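Local coordinates for protein putative hydrolase (Burkholderia cenocepacia, PDB 4X00) that is probably a hydrolase of the alpha/beta hydrolase fold, perhaps an aryl esterase, at residues 35-41 with 63-69; 105-111 with 130-136; 49-53 with 262-266. All blocks are in the same frame, centred on the assembly; numbering follows the deposited sequence.

Interaction 1: residues 35-41 with 63-69; sequences SPIIFIH and RLITYDL
Strands 36-40 and 63-67 run parallel, side by side in the central sheet, and Ile-37 is gripped by Arg-63 and Ile-65 on its two backbone polar atoms. Ile-37 N donates to Arg-63 O at 2.8 Å, Ile-37 O accepts from Ile-65 N, and the parallel pairing continues with Phe-39 N to Ile-65 O at 2.9 Å. Beyond that the strands splay, and a water takes over, donating to both Phe-39 O and Tyr-67 O.

In the alpha/beta hydrolase fold these are neighbouring strands of one beta-alpha-beta unit, with strand 107-111 pairing on the far side of 36-40. Ile-38 CG1 lies 4.0 Å from Ile-65 CD1 on the face covered by helix 87-100, where Tyr-67 turns its ring edge to Ile-38 CG2. On the other face, Leu-64 CD2 sits at the edge of the Phe-39 ring, 3.9 Å from CE1.

Past the strands, the His-41 side chain makes the next link. With CG between the backbone N and the carbonyl carbon (chi1 68°), the imidazole swings across so that NE2 accepts from Leu-69 N at 2.9 Å, with that N-H tilted from the ring plane. Leu-69 CG sits over one imidazole face, offset toward its rim, in a CH-pi contact, 3.8 Å from the centroid.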
loop_
_atom_site.group_PDB
_atom_site.type_symbol
_atom_site.label_atom_id
_atom_site.label_comp_id
_atom_site.label_asym_id
_atom_site.label_seq_id
_atom_site.Cartn_x
_atom_site.Cartn_y
_atom_site.Cartn_z
ATOM N N SER A 35 -15.363 -11.016 -7.708
ATOM C CA SER A 35 -14.992 -9.624 -7.919
ATOM C C SER A 35 -13.560 -9.401 -7.407
ATOM O O SER A 35 -13.256 -9.777 -6.280
ATOM C CB SER A 35 -15.968 -8.699 -7.182
ATOM O OG SER A 35 -17.331 -9.004 -7.494
ATOM N N PRO A 36 -12.672 -8.820 -8.234
ATOM C CA PRO A 36 -11.271 -8.709 -7.786
ATOM C C PRO A 36 -10.992 -7.544 -6.845
ATOM O O PRO A 36 -11.518 -6.432 -6.977
ATOM C CB PRO A 36 -10.484 -8.516 -9.090
ATOM C CG PRO A 36 -11.500 -8.148 -10.136
ATOM C CD PRO A 36 -12.841 -8.628 -9.687
ATOM N N ILE A 37 -10.081 -7.810 -5.921
ATOM C CA ILE A 37 -9.503 -6.804 -5.047
ATOM C C ILE A 37 -7.995 -6.951 -5.149
ATOM O O ILE A 37 -7.480 -8.072 -4.997
ATOM C CB ILE A 37 -9.929 -6.975 -3.572
ATOM C CG1 ILE A 37 -11.465 -7.013 -3.451
ATOM C CG2 ILE A 37 -9.290 -5.872 -2.711
ATOM C CD1 ILE A 37 -11.948 -7.390 -2.050
ATOM N N ILE A 38 -7.298 -5.867 -5.475
ATOM C CA ILE A 38 -5.835 -5.875 -5.548
ATOM C C ILE A 38 -5.277 -5.083 -4.379
ATOM O O ILE A 38 -5.605 -3.892 -4.218
ATOM C CB ILE A 38 -5.348 -5.285 -6.875
ATOM C CG1 ILE A 38 -5.845 -6.130 -8.062
ATOM C CG2 ILE A 38 -3.841 -5.180 -6.879
ATOM C CD1 ILE A 38 -5.648 -5.456 -9.434
ATOM N N PHE A 39 -4.485 -5.783 -3.551
ATOM C CA PHE A 39 -3.867 -5.220 -2.359
ATOM C C PHE A 39 -2.444 -4.775 -2.663
ATOM O O PHE A 39 -1.671 -5.542 -3.245
ATOM C CB PHE A 39 -3.819 -6.242 -1.236
ATOM C CG PHE A 39 -5.176 -6.695 -0.775
ATOM C CD1 PHE A 39 -5.809 -7.747 -1.408
ATOM C CD2 PHE A 39 -5.795 -6.089 0.321
ATOM C CE1 PHE A 39 -7.061 -8.191 -0.966
ATOM C CE2 PHE A 39 -7.049 -6.512 0.770
ATOM C CZ PHE A 39 -7.671 -7.569 0.128
ATOM N N ILE A 40 -2.109 -3.552 -2.258
ATOM C CA ILE A 40 -0.819 -2.922 -2.548
ATOM C C ILE A 40 -0.199 -2.529 -1.235
ATOM O O ILE A 40 -0.746 -1.673 -0.534
ATOM C CB ILE A 40 -0.997 -1.673 -3.425
ATOM C CG1 ILE A 40 -1.860 -2.001 -4.647
ATOM C CG2 ILE A 40 0.373 -1.131 -3.862
ATOM C CD1 ILE A 40 -2.500 -0.764 -5.259
ATOM N N HIS A 41 0.885 -3.193 -0.843
ATOM C CA HIS A 41 1.470 -2.946 0.467
ATOM C C HIS A 41 2.312 -1.660 0.508
ATOM O O HIS A 41 2.383 -0.917 -0.478
ATOM C CB HIS A 41 2.311 -4.153 0.917
ATOM C CG HIS A 41 3.553 -4.371 0.101
ATOM N ND1 HIS A 41 4.726 -3.670 0.311
ATOM C CD2 HIS A 41 3.808 -5.238 -0.914
ATOM C CE1 HIS A 41 5.645 -4.086 -0.559
ATOM N NE2 HIS A 41 5.123 -5.057 -1.295
ATOM N N ARG A 63 -11.992 -12.260 -5.605
ATOM C CA ARG A 63 -10.691 -12.667 -6.148
ATOM C C ARG A 63 -9.627 -11.794 -5.486
ATOM O O ARG A 63 -9.559 -10.585 -5.732
ATOM C CB ARG A 63 -10.693 -12.532 -7.664
ATOM C CG ARG A 63 -9.363 -12.938 -8.299
ATOM C CD ARG A 63 -9.385 -12.776 -9.807
ATOM N NE ARG A 63 -8.115 -13.210 -10.373
ATOM C CZ ARG A 63 -7.755 -12.959 -11.622
ATOM N NH1 ARG A 63 -8.569 -12.258 -12.411
ATOM N NH2 ARG A 63 -6.583 -13.400 -12.075
ATOM N N LEU A 64 -8.819 -12.402 -4.613
ATOM C CA LEU A 64 -7.919 -11.634 -3.746
ATOM C C LEU A 64 -6.502 -11.665 -4.295
ATOM O O LEU A 64 -5.825 -12.687 -4.216
ATOM C CB LEU A 64 -7.958 -12.197 -2.320
ATOM C CG LEU A 64 -9.354 -12.259 -1.670
ATOM C CD1 LEU A 64 -9.267 -13.010 -0.328
ATOM C CD2 LEU A 64 -9.903 -10.864 -1.441
ATOM N N ILE A 65 -6.069 -10.542 -4.840
ATOM C CA ILE A 65 -4.772 -10.481 -5.519
ATOM C C ILE A 65 -3.797 -9.655 -4.686
ATOM O O ILE A 65 -4.108 -8.521 -4.306
ATOM C CB ILE A 65 -4.925 -9.847 -6.908
ATOM C CG1 ILE A 65 -5.855 -10.704 -7.780
ATOM C CG2 ILE A 65 -3.542 -9.629 -7.565
ATOM C CD1 ILE A 65 -6.383 -9.953 -9.012
ATOM N N THR A 66 -2.603 -10.195 -4.440
ATOM C CA THR A 66 -1.557 -9.438 -3.781
ATOM C C THR A 66 -0.306 -9.473 -4.668
ATOM O O THR A 66 -0.205 -10.302 -5.572
ATOM C CB THR A 66 -1.211 -10.012 -2.386
ATOM O OG1 THR A 66 -0.893 -11.406 -2.498
ATOM C CG2 THR A 66 -2.353 -9.856 -1.396
ATOM N N TYR A 67 0.649 -8.592 -4.398
ATOM C CA TYR A 67 1.940 -8.672 -5.062
ATOM C C TYR A 67 2.974 -7.947 -4.235
ATOM O O TYR A 67 2.647 -7.158 -3.332
ATOM C CB TYR A 67 1.891 -8.080 -6.480
ATOM C CG TYR A 67 1.676 -6.595 -6.610
ATOM C CD1 TYR A 67 0.403 -6.048 -6.464
ATOM C CD2 TYR A 67 2.729 -5.740 -6.928
ATOM C CE1 TYR A 67 0.179 -4.691 -6.642
ATOM C CE2 TYR A 67 2.536 -4.387 -7.114
ATOM C CZ TYR A 67 1.233 -3.860 -6.993
ATOM O OH TYR A 67 1.020 -2.517 -7.179
ATOM N N ASP A 68 4.250 -8.212 -4.524
ATOM C CA ASP A 68 5.336 -7.487 -3.886
ATOM C C ASP A 68 5.701 -6.291 -4.763
ATOM O O ASP A 68 5.911 -6.420 -5.985
ATOM C CB ASP A 68 6.573 -8.371 -3.694
ATOM C CG ASP A 68 6.333 -9.546 -2.763
ATOM O OD1 ASP A 68 5.359 -9.534 -1.973
ATOM O OD2 ASP A 68 7.115 -10.514 -2.840
ATOM N N LEU A 69 5.752 -5.107 -4.165
ATOM C CA LEU A 69 6.243 -3.909 -4.881
ATOM C C LEU A 69 7.661 -4.108 -5.400
ATOM O O LEU A 69 8.455 -4.882 -4.826
ATOM C CB LEU A 69 6.254 -2.686 -3.954
ATOM C CG LEU A 69 4.895 -2.189 -3.439
ATOM C CD1 LEU A 69 5.154 -1.060 -2.434
ATOM C CD2 LEU A 69 4.034 -1.732 -4.610
HETATM O O HOH W 1 0.345 -6.620 -1.760
HETATM O O HOH W 2 2.043 -4.377 -3.485
#

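Interaction 2: residues 105-111 with 130-136; sequences KPVLVGW and IAGAVYV
Leu-108 and Gly-110 each use both N-H and carbonyl to pair with Gly-132, Val-134 and Val-136. Leu-108 N donates to Gly-132 O at 3.0 Å and Leu-108 O accepts from Val-134 N at 2.8 Å; Gly-110 N meets Val-134 O at 2.9 Å, and Gly-110 O receives Val-136 N. One more bond joins Ala-131 N to Pro-106 O, its donor lying above the carbonyl plane. Gly-132 N is buried here with no partner in the model.

The closer side-chain contacts run diagonally to the register. Val-109 CG1, anti to its own N (chi1 179°), reaches Val-136 CG2 at 3.7 Å, while on the opposite face Leu-108 CD1 meets Ile-130 CD1 at 3.9 Å, crossing at about a right angle. At the far end Val-136 O lies in the plane of the Trp-111 indole, 3.2 Å from CD1 at its edge; NE1 is held by His-259 O.

Gly-110 would open a GxSxG nucleophile elbow, and His-259 would belong to a Ser-His-Asp triad, consistent with the family though unconfirmed. Helix 113-125 makes the crossover and packs on Leu-108 and Tyr-135, helix 266-280 covers the valine face, and strand 36-40 continues the sheet beside 107-111.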
loop_
_atom_site.group_PDB
_atom_site.type_symbol
_atom_site.label_atom_id
_atom_site.label_comp_id
_atom_site.label_asym_id
_atom_site.label_seq_id
_atom_site.Cartn_x
_atom_site.Cartn_y
_atom_site.Cartn_z
ATOM N N LYS A 105 -12.728 -4.563 -13.479
ATOM C CA LYS A 105 -12.962 -3.485 -12.529
ATOM C C LYS A 105 -12.548 -3.860 -11.110
ATOM O O LYS A 105 -13.407 -4.032 -10.258
ATOM C CB LYS A 105 -14.446 -3.091 -12.523
ATOM C CG LYS A 105 -15.030 -2.618 -13.873
ATOM C CD LYS A 105 -14.804 -1.116 -14.113
ATOM C CE LYS A 105 -15.540 -0.677 -15.387
ATOM N NZ LYS A 105 -15.342 0.774 -15.728
ATOM N N PRO A 106 -11.238 -4.010 -10.842
ATOM C CA PRO A 106 -10.852 -4.331 -9.460
ATOM C C PRO A 106 -11.041 -3.142 -8.540
ATOM O O PRO A 106 -10.996 -1.984 -8.966
ATOM C CB PRO A 106 -9.345 -4.662 -9.564
ATOM C CG PRO A 106 -8.905 -3.860 -10.740
ATOM C CD PRO A 106 -10.061 -3.898 -11.721
ATOM N N VAL A 107 -11.205 -3.439 -7.263
ATOM C CA VAL A 107 -11.041 -2.428 -6.226
ATOM C C VAL A 107 -9.573 -2.472 -5.793
ATOM O O VAL A 107 -9.046 -3.552 -5.539
ATOM C CB VAL A 107 -11.981 -2.693 -5.041
ATOM C CG1 VAL A 107 -11.607 -1.808 -3.839
ATOM C CG2 VAL A 107 -13.444 -2.467 -5.477
ATOM N N LEU A 108 -8.941 -1.308 -5.708
ATOM C CA LEU A 108 -7.555 -1.196 -5.233
ATOM C C LEU A 108 -7.525 -0.902 -3.748
ATOM O O LEU A 108 -8.325 -0.090 -3.263
ATOM C CB LEU A 108 -6.828 -0.074 -5.971
ATOM C CG LEU A 108 -6.923 -0.143 -7.499
ATOM C CD1 LEU A 108 -6.137 1.011 -8.104
ATOM C CD2 LEU A 108 -6.419 -1.527 -7.994
ATOM N N VAL A 109 -6.627 -1.556 -3.015
ATOM C CA VAL A 109 -6.474 -1.295 -1.573
ATOM C C VAL A 109 -4.999 -0.992 -1.382
ATOM O O VAL A 109 -4.166 -1.876 -1.558
ATOM C CB VAL A 109 -6.887 -2.494 -0.716
ATOM C CG1 VAL A 109 -6.689 -2.202 0.780
ATOM C CG2 VAL A 109 -8.340 -2.853 -1.021
ATOM N N GLY A 110 -4.674 0.236 -1.017
ATOM C CA GLY A 110 -3.270 0.648 -0.939
ATOM C C GLY A 110 -2.880 1.117 0.447
ATOM O O GLY A 110 -3.485 2.047 0.968
ATOM N N TRP A 111 -1.880 0.474 1.041
ATOM C CA TRP A 111 -1.382 0.821 2.372
ATOM C C TRP A 111 -0.174 1.736 2.260
ATOM O O TRP A 111 0.839 1.334 1.680
ATOM C CB TRP A 111 -0.996 -0.447 3.133
ATOM C CG TRP A 111 -0.363 -0.193 4.459
ATOM C CD1 TRP A 111 -0.720 0.770 5.355
ATOM C CD2 TRP A 111 0.743 -0.917 5.048
ATOM N NE1 TRP A 111 0.092 0.690 6.472
ATOM C CE2 TRP A 111 0.991 -0.334 6.303
ATOM C CE3 TRP A 111 1.515 -2.021 4.646
ATOM C CZ2 TRP A 111 1.972 -0.810 7.167
ATOM C CZ3 TRP A 111 2.512 -2.472 5.497
ATOM C CH2 TRP A 111 2.741 -1.860 6.734
ATOM N N ILE A 130 -10.939 0.627 -12.998
ATOM C CA ILE A 130 -11.116 0.124 -11.649
ATOM C C ILE A 130 -12.522 0.460 -11.146
ATOM O O ILE A 130 -13.213 1.263 -11.750
ATOM C CB ILE A 130 -10.034 0.698 -10.675
ATOM C CG1 ILE A 130 -10.187 2.218 -10.477
ATOM C CG2 ILE A 130 -8.628 0.315 -11.161
ATOM C CD1 ILE A 130 -9.351 2.791 -9.320
ATOM N N ALA A 131 -12.916 -0.144 -10.028
ATOM C CA ALA A 131 -14.238 0.075 -9.458
ATOM C C ALA A 131 -14.216 1.023 -8.267
ATOM O O ALA A 131 -15.257 1.536 -7.880
ATOM C CB ALA A 131 -14.863 -1.265 -9.044
ATOM N N GLY A 132 -13.049 1.260 -7.683
ATOM C CA GLY A 132 -12.935 2.074 -6.492
ATOM C C GLY A 132 -11.557 1.878 -5.875
ATOM O O GLY A 132 -10.804 0.989 -6.303
ATOM N N ALA A 133 -11.240 2.664 -4.847
ATOM C CA ALA A 133 -9.970 2.494 -4.162
ATOM C C ALA A 133 -10.118 2.816 -2.696
ATOM O O ALA A 133 -10.839 3.746 -2.332
ATOM C CB ALA A 133 -8.893 3.380 -4.796
ATOM N N VAL A 134 -9.422 2.039 -1.886
ATOM C CA VAL A 134 -9.307 2.275 -0.464
ATOM C C VAL A 134 -7.857 2.654 -0.152
ATOM O O VAL A 134 -6.935 1.877 -0.453
ATOM C CB VAL A 134 -9.683 1.030 0.348
ATOM C CG1 VAL A 134 -9.609 1.338 1.850
ATOM C CG2 VAL A 134 -11.091 0.523 -0.046
ATOM N N TYR A 135 -7.649 3.843 0.404
ATOM C CA TYR A 135 -6.334 4.263 0.888
ATOM C C TYR A 135 -6.298 3.898 2.360
ATOM O O TYR A 135 -7.094 4.422 3.145
ATOM C CB TYR A 135 -6.108 5.758 0.744
ATOM C CG TYR A 135 -5.787 6.236 -0.650
ATOM C CD1 TYR A 135 -6.634 5.984 -1.742
ATOM C CD2 TYR A 135 -4.643 7.012 -0.886
ATOM C CE1 TYR A 135 -6.317 6.446 -3.021
ATOM C CE2 TYR A 135 -4.341 7.469 -2.165
ATOM C CZ TYR A 135 -5.173 7.187 -3.217
ATOM O OH TYR A 135 -4.861 7.651 -4.461
ATOM N N VAL A 136 -5.411 2.997 2.735
ATOM C CA VAL A 136 -5.303 2.583 4.118
ATOM C C VAL A 136 -4.077 3.241 4.719
ATOM O O VAL A 136 -2.940 2.876 4.386
ATOM C CB VAL A 136 -5.197 1.072 4.229
ATOM C CG1 VAL A 136 -5.277 0.696 5.725
ATOM C CG2 VAL A 136 -6.260 0.393 3.353
HETATM O O HOH W 3 -14.777 3.012 -13.537
#

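Interaction 3: residues 49-53 with 262-266; sequences NWSKQ and FLEEP. With EDO (1,2-ethanediol), chain F.
The side-chain amide of Gln-53, on one short helix, donates to the backbone carbonyl of Phe-262 near the end of another, and Lys-52 may do the same to the next carbonyl, that of Leu-263. Gln-53 bends at chi2 (60°), which turns its amide back to Phe-262: NE2 donates to Phe-262 O at 3.0 Å, with that oxygen close to the amide plane. The same NE2 also bonds Asn-270 OD1, so two acceptors fix the rotation of the amide. Lys-52 is less certain. In the conformer given, one of two, its extended chain crosses Pro-266, CD lying 3.6 Å from Pro-266 CB, and NZ comes 2.8 Å from Leu-263 O, a bond to be taken as doubtful.

The contact joins the loop that leads from strand 36-40 into helix 51-54 to helix 261-264, just ahead of the C-terminal helix 266-280. These distant parts of the alpha/beta hydrolase chain meet on the sheet face bearing Phe-39, Val-109 and Val-136, near the strands' C-terminal ends. Phe-262 is flanked by Trp-50, Asn-49 and Gln-53. Trp-50 CZ3 lies over one face of its ring, 3.7 Å from Phe-262 CG; the rings meet obliquely, planes at 38°. Asn-49 O comes in at the ring edge, 3.2 Å from Phe-262 CE2. Trp-111 packs edge-to-face with Phe-262, which lies near, without touching, residues that may form a Ser-His-Asp triad. A 1,2-ethanediol, probably from the crystallisation liquor, lies against Leu-263 CD2 and is hydrogen-bonded to Leu-48 O.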
loop_
_atom_site.group_PDB
_atom_site.type_symbol
_atom_site.label_atom_id
_atom_site.label_comp_id
_atom_site.label_asym_id
_atom_site.label_seq_id
_atom_site.Cartn_x
_atom_site.Cartn_y
_atom_site.Cartn_z
ATOM N N ASN A 49 1.939 -8.750 4.476
ATOM C CA ASN A 49 1.150 -7.817 5.283
ATOM C C ASN A 49 -0.338 -8.099 5.277
ATOM O O ASN A 49 -1.016 -7.709 6.207
ATOM C CB ASN A 49 1.362 -6.390 4.805
ATOM C CG ASN A 49 2.721 -5.877 5.125
ATOM O OD1 ASN A 49 3.466 -5.508 4.218
ATOM N ND2 ASN A 49 3.051 -5.799 6.395
ATOM N N TRP A 50 -0.825 -8.761 4.221
ATOM C CA TRP A 50 -2.267 -8.897 4.001
ATOM C C TRP A 50 -2.838 -10.223 4.480
ATOM O O TRP A 50 -3.976 -10.551 4.171
ATOM C CB TRP A 50 -2.572 -8.703 2.518
ATOM C CG TRP A 50 -2.168 -7.370 1.991
ATOM C CD1 TRP A 50 -1.174 -7.108 1.068
ATOM C CD2 TRP A 50 -2.713 -6.101 2.365
ATOM N NE1 TRP A 50 -1.093 -5.759 0.843
ATOM C CE2 TRP A 50 -2.048 -5.116 1.599
ATOM C CE3 TRP A 50 -3.758 -5.706 3.225
ATOM C CZ2 TRP A 50 -2.381 -3.748 1.679
ATOM C CZ3 TRP A 50 -4.077 -4.351 3.309
ATOM C CH2 TRP A 50 -3.392 -3.393 2.551
ATOM N N SER A 51 -2.096 -10.959 5.295
ATOM C CA SER A 51 -2.514 -12.299 5.709
ATOM C C SER A 51 -3.890 -12.348 6.390
ATOM O O SER A 51 -4.655 -13.293 6.194
ATOM C CB SER A 51 -1.483 -12.922 6.643
ATOM O OG SER A 51 -1.472 -12.246 7.875
ATOM N N LYS A 52 -4.218 -11.343 7.202
ATOM C CA LYS A 52 -5.498 -11.401 7.911
ATOM C C LYS A 52 -6.678 -11.105 7.002
ATOM O O LYS A 52 -7.835 -11.398 7.352
ATOM C CB LYS A 52 -5.504 -10.443 9.099
ATOM C CG LYS A 52 -4.442 -10.794 10.130
ATOM C CD LYS A 52 -4.648 -10.014 11.379
ATOM C CE LYS A 52 -3.492 -10.203 12.338
ATOM N NZ LYS A 52 -3.704 -9.335 13.512
ATOM N N GLN A 53 -6.413 -10.509 5.847
ATOM C CA GLN A 53 -7.456 -10.335 4.822
ATOM C C GLN A 53 -7.574 -11.634 4.018
ATOM O O GLN A 53 -8.683 -12.157 3.820
ATOM C CB GLN A 53 -7.145 -9.150 3.898
ATOM C CG GLN A 53 -7.330 -7.785 4.575
ATOM C CD GLN A 53 -6.440 -7.570 5.788
ATOM O OE1 GLN A 53 -5.206 -7.547 5.649
ATOM N NE2 GLN A 53 -7.036 -7.386 6.981
ATOM N N PHE A 262 -5.368 -2.739 9.214
ATOM C CA PHE A 262 -5.742 -4.031 8.637
ATOM C C PHE A 262 -5.140 -5.195 9.446
ATOM O O PHE A 262 -5.658 -6.330 9.384
ATOM C CB PHE A 262 -5.298 -4.110 7.163
ATOM C CG PHE A 262 -3.824 -3.815 6.979
ATOM C CD1 PHE A 262 -3.362 -2.501 6.866
ATOM C CD2 PHE A 262 -2.905 -4.871 7.003
ATOM C CE1 PHE A 262 -1.994 -2.238 6.746
ATOM C CE2 PHE A 262 -1.544 -4.622 6.896
ATOM C CZ PHE A 262 -1.089 -3.297 6.770
ATOM N N LEU A 263 -4.065 -4.920 10.199
ATOM C CA LEU A 263 -3.493 -5.912 11.113
ATOM C C LEU A 263 -3.980 -5.669 12.527
ATOM O O LEU A 263 -4.215 -6.620 13.277
ATOM C CB LEU A 263 -1.950 -5.854 11.077
ATOM C CG LEU A 263 -1.342 -6.612 9.882
ATOM C CD1 LEU A 263 0.129 -6.173 9.674
ATOM C CD2 LEU A 263 -1.438 -8.126 10.051
ATOM N N GLU A 264 -4.127 -4.395 12.900
ATOM C CA GLU A 264 -4.476 -4.057 14.296
ATOM C C GLU A 264 -5.945 -4.287 14.656
ATOM O O GLU A 264 -6.252 -4.665 15.807
ATOM C CB GLU A 264 -4.115 -2.603 14.596
ATOM C CG GLU A 264 -2.595 -2.338 14.454
ATOM C CD GLU A 264 -2.229 -0.885 14.629
ATOM O OE1 GLU A 264 -2.400 -0.358 15.736
ATOM O OE2 GLU A 264 -1.751 -0.255 13.659
ATOM N N GLU A 265 -6.835 -4.031 13.707
ATOM C CA GLU A 265 -8.275 -4.218 13.878
ATOM C C GLU A 265 -8.807 -4.969 12.656
ATOM O O GLU A 265 -9.554 -4.408 11.843
ATOM C CB GLU A 265 -8.977 -2.862 14.048
ATOM C CG GLU A 265 -8.634 -2.181 15.365
ATOM C CD GLU A 265 -9.432 -0.908 15.597
ATOM O OE1 GLU A 265 -10.677 -0.952 15.580
ATOM O OE2 GLU A 265 -8.819 0.153 15.823
ATOM N N PRO A 266 -8.404 -6.232 12.499
ATOM C CA PRO A 266 -8.651 -6.917 11.220
ATOM C C PRO A 266 -10.124 -7.239 11.000
ATOM O O PRO A 266 -10.557 -7.205 9.844
ATOM C CB PRO A 266 -7.805 -8.202 11.357
ATOM C CG PRO A 266 -7.719 -8.442 12.835
ATOM C CD PRO A 266 -7.619 -7.056 13.442
HETATM C C1 EDO F . 1.184 -10.581 9.049
HETATM O O1 EDO F . 0.201 -11.301 9.802
HETATM C C2 EDO F . 2.326 -11.527 8.702
HETATM O O2 EDO F . 1.907 -12.438 7.674
#

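In the fold
From the N terminus, strand 36-40 opens interaction 1, and the chain passes through 49-53 before 63-69 closes that first loop; since 49-53 waits for 262-266, interactions 1 and 3 cross. Interaction 2 opens only after interaction 1 has closed, with 105-111 laid beside 36-40 and backbone bonds probably linking Ile-38 and Ile-40 to Val-109. Its loop, closed by 130-136, is nested within the much longer one that interaction 3 closes. Interactions 1 and 2 thus supply four adjacent strands, in the order 63-67, 36-40, 107-111, 132-136. Interaction 3 brings the C-terminal region back against the face of the sheet, near the C-terminal ends of these strands, where Trp-50 touches Phe-39 and Phe-262 meets Trp-111 and Val-136.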